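Local atomic coordinates of chitinase (Chromobacterium violaceum, PDB entry 4TXG), a protein that probably hydrolyses the glycosidic bonds of chitin, as a family 18 glycoside hydrolase, and probably also binds chitin through a carbohydrate-binding module. Residues 404-418 with 468-482. Sequence-based numbering, arbitrary orientation.
Sequences NRFVGPNAALYDDGK and WKNVSGGSNGLWGSS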
ATOM      1  N   ASN A 404      13.437 -15.251   3.075  1.00  9.67           N
ATOM      2  CA  ASN A 404      13.824 -15.918   4.320  1.00  9.42           C
ATOM      3  C   ASN A 404      13.200 -17.303   4.448  1.00 10.87           C
ATOM      4  O   ASN A 404      12.472 -17.756   3.569  1.00  8.32           O
ATOM      5  CB  ASN A 404      13.502 -15.047   5.543  1.00 11.96           C
ATOM      6  CG  ASN A 404      12.014 -14.815   5.745  1.00 14.49           C
ATOM      7  OD1 ASN A 404      11.219 -15.744   5.721  1.00 12.81           O
ATOM      8  ND2 ASN A 404      11.639 -13.555   5.961  1.00 18.62           N
ATOM      9  N   ARG A 405      13.495 -17.970   5.556  1.00  8.29           N
ATOM     10  CA  ARG A 405      13.203 -19.387   5.694  1.00  8.47           C
ATOM     11  C   ARG A 405      11.796 -19.711   6.199  1.00 11.93           C
ATOM     12  O   ARG A 405      11.429 -20.882   6.269  1.00 12.82           O
ATOM     13  CB  ARG A 405      14.213 -20.018   6.650  1.00 10.75           C
ATOM     14  CG  ARG A 405      13.993 -19.610   8.115  1.00 10.63           C
ATOM     15  CD  ARG A 405      15.164 -20.081   8.975  1.00 14.01           C
ATOM     16  NE  ARG A 405      14.998 -19.728  10.386  1.00 15.95           N
ATOM     17  CZ  ARG A 405      15.367 -18.559  10.903  1.00 23.71           C
ATOM     18  NH1 ARG A 405      15.900 -17.620  10.131  1.00 23.56           N
ATOM     19  NH2 ARG A 405      15.192 -18.321  12.195  1.00 28.03           N
ATOM     20  N   PHE A 406      11.020 -18.699   6.570  1.00  9.62           N
ATOM     21  CA  PHE A 406       9.738 -18.952   7.218  1.00  8.01           C
ATOM     22  C   PHE A 406       8.641 -19.202   6.189  1.00  8.90           C
ATOM     23  O   PHE A 406       8.176 -18.283   5.521  1.00 11.22           O
ATOM     24  CB  PHE A 406       9.371 -17.789   8.141  1.00  7.89           C
ATOM     25  CG  PHE A 406      10.375 -17.558   9.232  1.00 11.63           C
ATOM     26  CD1 PHE A 406      10.481 -18.448  10.292  1.00 13.11           C
ATOM     27  CD2 PHE A 406      11.220 -16.462   9.195  1.00 17.15           C
ATOM     28  CE1 PHE A 406      11.414 -18.239  11.298  1.00 13.92           C
ATOM     29  CE2 PHE A 406      12.151 -16.251  10.203  1.00 16.21           C
ATOM     30  CZ  PHE A 406      12.245 -17.144  11.245  1.00 15.62           C
ATOM     31  N   VAL A 407       8.248 -20.465   6.064  1.00  8.83           N
ATOM     32  CA  VAL A 407       7.296 -20.878   5.045  1.00 10.57           C
ATOM     33  C   VAL A 407       5.866 -20.572   5.473  1.00  9.99           C
ATOM     34  O   VAL A 407       5.414 -21.040   6.514  1.00 10.67           O
ATOM     35  CB  VAL A 407       7.426 -22.377   4.750  1.00 11.62           C
ATOM     36  CG1 VAL A 407       6.446 -22.781   3.658  1.00 11.45           C
ATOM     37  CG2 VAL A 407       8.871 -22.725   4.359  1.00  9.37           C
ATOM     38  N   GLY A 408       5.139 -19.810   4.661  1.00  7.80           N
ATOM     39  CA  GLY A 408       3.796 -19.429   5.045  1.00 11.21           C
ATOM     40  C   GLY A 408       3.104 -18.594   3.989  1.00  8.88           C
ATOM     41  O   GLY A 408       3.684 -18.328   2.934  1.00  9.24           O
ATOM     42  N   PRO A 409       1.860 -18.170   4.271  1.00  9.44           N
ATOM     43  CA  PRO A 409       1.062 -17.445   3.277  1.00  8.10           C
ATOM     44  C   PRO A 409       1.689 -16.118   2.887  1.00 11.23           C
ATOM     45  O   PRO A 409       2.279 -15.414   3.717  1.00 10.71           O
ATOM     46  CB  PRO A 409      -0.281 -17.207   3.981  1.00 11.49           C
ATOM     47  CG  PRO A 409      -0.252 -18.043   5.224  1.00 16.63           C
ATOM     48  CD  PRO A 409       1.190 -18.231   5.579  1.00 11.75           C
ATOM     49  N   ASN A 410       1.522 -15.785   1.618  1.00  8.03           N
ATOM     50  CA  ASN A 410       1.994 -14.530   1.066  1.00  8.66           C
ATOM     51  C   ASN A 410       1.170 -13.332   1.567  1.00 13.24           C
ATOM     52  O   ASN A 410       1.681 -12.220   1.712  1.00  9.48           O
ATOM     53  CB  ASN A 410       1.951 -14.621  -0.461  1.00  8.24           C
ATOM     54  CG  ASN A 410       2.516 -13.397  -1.123  1.00 14.87           C
ATOM     55  OD1 ASN A 410       1.788 -12.574  -1.660  1.00 27.22           O
ATOM     56  ND2 ASN A 410       3.824 -13.252  -1.059  1.00 15.63           N
ATOM     57  N   ALA A 411      -0.102 -13.578   1.876  1.00  8.40           N
ATOM     58  CA  ALA A 411      -1.037 -12.489   2.131  1.00  7.20           C
ATOM     59  C   ALA A 411      -2.145 -12.901   3.100  1.00  6.75           C
ATOM     60  O   ALA A 411      -3.322 -12.732   2.800  1.00  8.96           O
ATOM     61  CB  ALA A 411      -1.641 -12.016   0.815  1.00  9.56           C
ATOM     62  N   ALA A 412      -1.773 -13.460   4.249  1.00  6.00           N
ATOM     63  CA  ALA A 412      -2.785 -13.863   5.229  1.00  6.11           C
ATOM     64  C   ALA A 412      -3.749 -12.720   5.556  1.00  7.35           C
ATOM     65  O   ALA A 412      -3.325 -11.585   5.753  1.00  8.08           O
ATOM     66  CB  ALA A 412      -2.111 -14.360   6.513  1.00  6.54           C
ATOM     67  N   LEU A 413      -5.045 -13.015   5.616  1.00  6.24           N
ATOM     68  CA  LEU A 413      -6.013 -12.006   6.060  1.00  6.26           C
ATOM     69  C   LEU A 413      -5.874 -11.727   7.559  1.00  8.14           C
ATOM     70  O   LEU A 413      -5.906 -10.574   7.993  1.00  7.31           O
ATOM     71  CB  LEU A 413      -7.442 -12.458   5.761  1.00  8.00           C
ATOM     72  CG  LEU A 413      -8.565 -11.532   6.233  1.00  8.13           C
ATOM     73  CD1 LEU A 413      -8.416 -10.144   5.625  1.00  8.81           C
ATOM     74  CD2 LEU A 413      -9.925 -12.126   5.887  1.00  9.61           C
ATOM     75  N   TYR A 414      -5.748 -12.801   8.335  1.00  8.39           N
ATOM     76  CA  TYR A 414      -5.704 -12.734   9.797  1.00  6.51           C
ATOM     77  C   TYR A 414      -4.463 -13.381  10.395  1.00 10.17           C
ATOM     78  O   TYR A 414      -3.810 -14.201   9.762  1.00  9.52           O
ATOM     79  CB  TYR A 414      -6.901 -13.467  10.405  1.00  7.46           C
ATOM     80  CG  TYR A 414      -8.276 -12.906  10.146  1.00  7.52           C
ATOM     81  CD1 TYR A 414      -8.532 -11.542  10.229  1.00  6.90           C
ATOM     82  CD2 TYR A 414      -9.343 -13.765   9.888  1.00  9.71           C
ATOM     83  CE1 TYR A 414      -9.806 -11.044  10.027  1.00  7.15           C
ATOM     84  CE2 TYR A 414     -10.616 -13.281   9.679  1.00  7.84           C
ATOM     85  CZ  TYR A 414     -10.843 -11.923   9.758  1.00  7.67           C
ATOM     86  OH  TYR A 414     -12.117 -11.450   9.561  1.00  7.65           O
ATOM     87  N   ASP A 415      -4.189 -13.041  11.648  1.00  6.57           N
ATOM     88  CA  ASP A 415      -3.263 -13.799  12.481  1.00  6.68           C
ATOM     89  C   ASP A 415      -3.948 -15.093  12.965  1.00 10.26           C
ATOM     90  O   ASP A 415      -5.155 -15.079  13.229  1.00 10.16           O
ATOM     91  CB  ASP A 415      -2.831 -12.951  13.671  1.00  8.15           C
ATOM     92  CG  ASP A 415      -1.758 -13.625  14.502  1.00  9.30           C
ATOM     93  OD1 ASP A 415      -0.580 -13.580  14.089  1.00 13.37           O
ATOM     94  OD2 ASP A 415      -2.103 -14.209  15.546  1.00 10.71           O
ATOM     95  N   ASP A 416      -3.195 -16.193  13.067  1.00  9.22           N
ATOM     96  CA  ASP A 416      -3.730 -17.460  13.604  1.00 10.76           C
ATOM     97  C   ASP A 416      -2.982 -17.885  14.868  1.00 12.87           C
ATOM     98  O   ASP A 416      -3.174 -18.994  15.377  1.00 12.60           O
ATOM     99  CB  ASP A 416      -3.682 -18.586  12.540  1.00 12.71           C
ATOM    100  CG  ASP A 416      -2.254 -19.087  12.229  1.00 15.39           C
ATOM    101  OD1 ASP A 416      -1.259 -18.449  12.636  1.00 14.91           O
ATOM    102  OD2 ASP A 416      -2.131 -20.134  11.543  1.00 12.85           O
ATOM    103  N   GLY A 417      -2.135 -16.997  15.377  1.00  9.05           N
ATOM    104  CA  GLY A 417      -1.404 -17.265  16.603  1.00 10.53           C
ATOM    105  C   GLY A 417      -0.193 -18.157  16.386  1.00 12.22           C
ATOM    106  O   GLY A 417       0.515 -18.495  17.339  1.00 14.37           O
ATOM    107  N   LYS A 418       0.061 -18.533  15.135  1.00 10.70           N
ATOM    108  CA  LYS A 418       1.096 -19.533  14.847  1.00  9.93           C
ATOM    109  C   LYS A 418       2.105 -19.114  13.766  1.00 10.38           C
ATOM    110  O   LYS A 418       2.832 -19.961  13.246  1.00 14.35           O
ATOM    111  CB  LYS A 418       0.441 -20.849  14.421  1.00 14.62           C
ATOM    112  CG  LYS A 418      -0.429 -21.511  15.477  1.00 23.91           C
ATOM    113  CD  LYS A 418      -1.049 -22.789  14.922  1.00 36.49           C
ATOM    114  CE  LYS A 418      -2.389 -23.099  15.564  1.00 49.12           C
ATOM    115  NZ  LYS A 418      -3.418 -22.079  15.202  1.00 55.18           N
ATOM    116  N   TRP A 468       8.669 -22.047  -1.747  1.00  9.42           N
ATOM    117  CA  TRP A 468       9.907 -22.654  -1.254  1.00 10.67           C
ATOM    118  C   TRP A 468       9.988 -24.120  -1.681  1.00  9.63           C
ATOM    119  O   TRP A 468       8.960 -24.760  -1.891  1.00  9.76           O
ATOM    120  CB  TRP A 468       9.978 -22.620   0.275  1.00  9.13           C
ATOM    121  CG  TRP A 468       9.938 -21.287   0.971  1.00  9.16           C
ATOM    122  CD1 TRP A 468      10.990 -20.650   1.567  1.00 10.95           C
ATOM    123  CD2 TRP A 468       8.783 -20.463   1.212  1.00  9.83           C
ATOM    124  NE1 TRP A 468      10.568 -19.471   2.146  1.00  8.49           N
ATOM    125  CE2 TRP A 468       9.219 -19.333   1.938  1.00  8.11           C
ATOM    126  CE3 TRP A 468       7.426 -20.563   0.871  1.00  8.00           C
ATOM    127  CZ2 TRP A 468       8.354 -18.313   2.332  1.00  9.58           C
ATOM    128  CZ3 TRP A 468       6.563 -19.546   1.259  1.00 10.08           C
ATOM    129  CH2 TRP A 468       7.033 -18.429   1.976  1.00 10.68           C
ATOM    130  N   LYS A 469      11.207 -24.651  -1.767  1.00 10.11           N
ATOM    131  CA  LYS A 469      11.408 -26.088  -1.941  1.00 10.67           C
ATOM    132  C   LYS A 469      12.155 -26.607  -0.726  1.00 11.59           C
ATOM    133  O   LYS A 469      12.635 -25.811   0.085  1.00 10.87           O
ATOM    134  CB  LYS A 469      12.173 -26.398  -3.235  1.00 11.85           C
ATOM    135  CG  LYS A 469      13.592 -25.845  -3.315  1.00 13.74           C
ATOM    136  CD  LYS A 469      14.220 -26.227  -4.659  1.00 18.90           C
ATOM    137  CE  LYS A 469      15.520 -25.479  -4.937  1.00 20.79           C
ATOM    138  NZ  LYS A 469      16.673 -26.103  -4.239  1.00 25.71           N
ATOM    139  N   ASN A 470      12.235 -27.931  -0.603  1.00 11.95           N
ATOM    140  CA  ASN A 470      12.936 -28.571   0.504  1.00 12.03           C
ATOM    141  C   ASN A 470      12.460 -28.047   1.851  1.00 12.53           C
ATOM    142  O   ASN A 470      13.271 -27.719   2.731  1.00 13.69           O
ATOM    143  CB  ASN A 470      14.444 -28.376   0.359  1.00 12.40           C
ATOM    144  CG  ASN A 470      14.966 -28.947  -0.931  1.00 17.09           C
ATOM    145  OD1 ASN A 470      14.516 -30.003  -1.371  1.00 15.30           O
ATOM    146  ND2 ASN A 470      15.895 -28.243  -1.563  1.00 20.40           N
ATOM    147  N   VAL A 471      11.139 -27.945   1.989  1.00 11.35           N
ATOM    148  CA  VAL A 471      10.506 -27.477   3.221  1.00 11.09           C
ATOM    149  C   VAL A 471      10.457 -28.578   4.281  1.00 12.07           C
ATOM    150  O   VAL A 471      10.032 -29.697   3.997  1.00 13.95           O
ATOM    151  CB  VAL A 471       9.063 -26.998   2.958  1.00 11.14           C
ATOM    152  CG1 VAL A 471       8.363 -26.639   4.271  1.00 10.84           C
ATOM    153  CG2 VAL A 471       9.047 -25.819   1.980  1.00 10.04           C
ATOM    154  N   SER A 472      10.884 -28.264   5.502  1.00 14.13           N
ATOM    155  CA  SER A 472      10.760 -29.223   6.603  1.00 20.46           C
ATOM    156  C   SER A 472       9.917 -28.635   7.732  1.00 19.03           C
ATOM    157  O   SER A 472       9.731 -27.425   7.808  1.00 16.49           O
ATOM    158  CB  SER A 472      12.136 -29.641   7.125  1.00 23.86           C
ATOM    159  OG  SER A 472      12.899 -28.520   7.529  1.00 23.70           O
ATOM    160  N   GLY A 473       9.399 -29.492   8.607  1.00 16.25           N
ATOM    161  CA  GLY A 473       8.535 -29.018   9.673  1.00 16.86           C
ATOM    162  C   GLY A 473       7.192 -28.547   9.143  1.00 18.50           C
ATOM    163  O   GLY A 473       6.842 -28.810   7.995  1.00 22.04           O
ATOM    164  N   GLY A 474       6.438 -27.850   9.983  1.00 17.40           N
ATOM    165  CA  GLY A 474       5.119 -27.383   9.604  1.00 18.37           C
ATOM    166  C   GLY A 474       4.079 -28.477   9.422  1.00 17.52           C
ATOM    167  O   GLY A 474       4.272 -29.623   9.835  1.00 17.46           O
ATOM    168  N   SER A 475       2.966 -28.102   8.799  1.00 16.64           N
ATOM    169  CA  SER A 475       1.865 -29.019   8.520  1.00 19.99           C
ATOM    170  C   SER A 475       1.429 -28.822   7.070  1.00 19.63           C
ATOM    171  O   SER A 475       0.892 -27.774   6.718  1.00 19.09           O
ATOM    172  CB  SER A 475       0.702 -28.772   9.480  1.00 25.54           C
ATOM    173  OG  SER A 475      -0.331 -29.725   9.287  1.00 32.05           O
ATOM    174  N   ASN A 476       1.673 -29.827   6.229  1.00 16.21           N
ATOM    175  CA  ASN A 476       1.623 -29.632   4.780  1.00 12.27           C
ATOM    176  C   ASN A 476       2.419 -28.385   4.378  1.00 11.48           C
ATOM    177  O   ASN A 476       1.994 -27.599   3.530  1.00 12.01           O
ATOM    178  CB  ASN A 476       0.171 -29.540   4.283  1.00 15.84           C
ATOM    179  CG  ASN A 476      -0.517 -30.898   4.239  1.00 24.78           C
ATOM    180  OD1 ASN A 476       0.134 -31.935   4.314  1.00 26.81           O
ATOM    181  ND2 ASN A 476      -1.835 -30.895   4.096  1.00 35.19           N
ATOM    182  N   GLY A 477       3.585 -28.217   5.002  1.00 13.23           N
ATOM    183  CA  GLY A 477       4.471 -27.102   4.708  1.00 12.63           C
ATOM    184  C   GLY A 477       4.190 -25.813   5.465  1.00 14.44           C
ATOM    185  O   GLY A 477       5.079 -24.966   5.610  1.00 12.51           O
ATOM    186  N   LEU A 478       2.960 -25.645   5.936  1.00 11.02           N
ATOM    187  CA  LEU A 478       2.564 -24.388   6.578  1.00 13.70           C
ATOM    188  C   LEU A 478       3.313 -24.170   7.886  1.00 13.53           C
ATOM    189  O   LEU A 478       3.275 -25.018   8.770  1.00 12.20           O
ATOM    190  CB  LEU A 478       1.056 -24.360   6.842  1.00 10.62           C
ATOM    191  CG  LEU A 478       0.529 -23.080   7.497  1.00  9.40           C
ATOM    192  CD1 LEU A 478       0.623 -21.904   6.519  1.00 13.12           C
ATOM    193  CD2 LEU A 478      -0.910 -23.278   7.960  1.00 12.44           C
ATOM    194  N   TRP A 479       3.975 -23.018   7.988  1.00 11.17           N
ATOM    195  CA  TRP A 479       4.799 -22.640   9.139  1.00 11.76           C
ATOM    196  C   TRP A 479       5.982 -23.585   9.306  1.00 14.67           C
ATOM    197  O   TRP A 479       6.526 -23.736  10.403  1.00 13.32           O
ATOM    198  CB  TRP A 479       3.977 -22.578  10.438  1.00 12.10           C
ATOM    199  CG  TRP A 479       2.774 -21.657  10.377  1.00 12.17           C
ATOM    200  CD1 TRP A 479       1.516 -21.935  10.841  1.00 12.75           C
ATOM    201  CD2 TRP A 479       2.708 -20.330   9.821  1.00 11.16           C
ATOM    202  NE1 TRP A 479       0.680 -20.872  10.613  1.00 12.17           N
ATOM    203  CE2 TRP A 479       1.385 -19.869   9.994  1.00  9.98           C
ATOM    204  CE3 TRP A 479       3.637 -19.484   9.197  1.00 10.40           C
ATOM    205  CZ2 TRP A 479       0.966 -18.612   9.564  1.00 11.36           C
ATOM    206  CZ3 TRP A 479       3.212 -18.225   8.771  1.00 11.19           C
ATOM    207  CH2 TRP A 479       1.891 -17.806   8.961  1.00 12.24           C
ATOM    208  N   GLY A 480       6.391 -24.194   8.198  1.00 12.87           N
ATOM    209  CA  GLY A 480       7.617 -24.961   8.157  1.00 12.57           C
ATOM    210  C   GLY A 480       8.821 -24.071   7.918  1.00 13.92           C
ATOM    211  O   GLY A 480       8.736 -22.842   8.006  1.00 12.15           O
ATOM    212  N   SER A 481       9.948 -24.700   7.613  1.00 12.83           N
ATOM    213  CA  SER A 481      11.206 -23.987   7.451  1.00 13.87           C
ATOM    214  C   SER A 481      11.928 -24.441   6.197  1.00 15.19           C
ATOM    215  O   SER A 481      11.967 -25.630   5.882  1.00 15.76           O
ATOM    216  CB  SER A 481      12.106 -24.203   8.670  1.00 21.49           C
ATOM    217  OG  SER A 481      13.373 -23.607   8.459  1.00 29.10           O
ATOM    218  N   SER A 482      12.517 -23.486   5.491  1.00 10.43           N
ATOM    219  CA  SER A 482      13.227 -23.791   4.257  1.00 10.60           C
ATOM    220  C   SER A 482      14.417 -22.864   4.102  1.00 14.21           C
ATOM    221  O   SER A 482      14.269 -21.739   3.647  1.00 13.37           O
ATOM    222  CB  SER A 482      12.289 -23.654   3.061  1.00 17.22           C
ATOM    223  OG  SER A 482      13.026 -23.608   1.850  1.00 17.32           O
TER
HETATM  224  O   HOH W   1      13.114 -21.581  10.937  1.00 37.42           O
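Arg405 O accepts one hydrogen bond, from Ser482 N at 2.9 Å in the carbonyl plane on a lone pair, and a weaker CA-H...O contact from Ser481. Val407 N returns a bond to Gly480 O, and these two bonds flank Phe406, which forms a single beta bridge with Ser481. Two residues before the bridged Phe406, Asn404 O receives NE1 of Trp468 at 2.9 Å, almost straight at 172° and with the oxygen in the ring plane. Val407 lies over a face of the same indole, its CA 3.8 Å from the centroid of the six-membered ring, a CH-pi contact. Its CG1, anti to the backbone N (chi1 -179°), lies by Trp468 CE3 and Gly477 O, while CG2 touches Trp468, Val471 and Ser482 CB. Trp479 is held at its rim and on both faces: its NE1 donates to the syn lone pair of Asp416 OD2 at 3.1 Å, Lys418 O lies over one face, and Leu478 CD1 covers the opposite one. Pro409 CD reaches Trp479 CH2 at 3.5 Å. Asp416 is itself steadied by an Asx turn, its OD1 accepting from Lys418 N. The loop after barrel strand 391-395 thus docks on the end of strand 466-468 and the loop after it, at the edge of an antiparallel sheet inserted between barrel strands 457-462 and 599-603, consistent with the insertion domain of many family 18 chitinases.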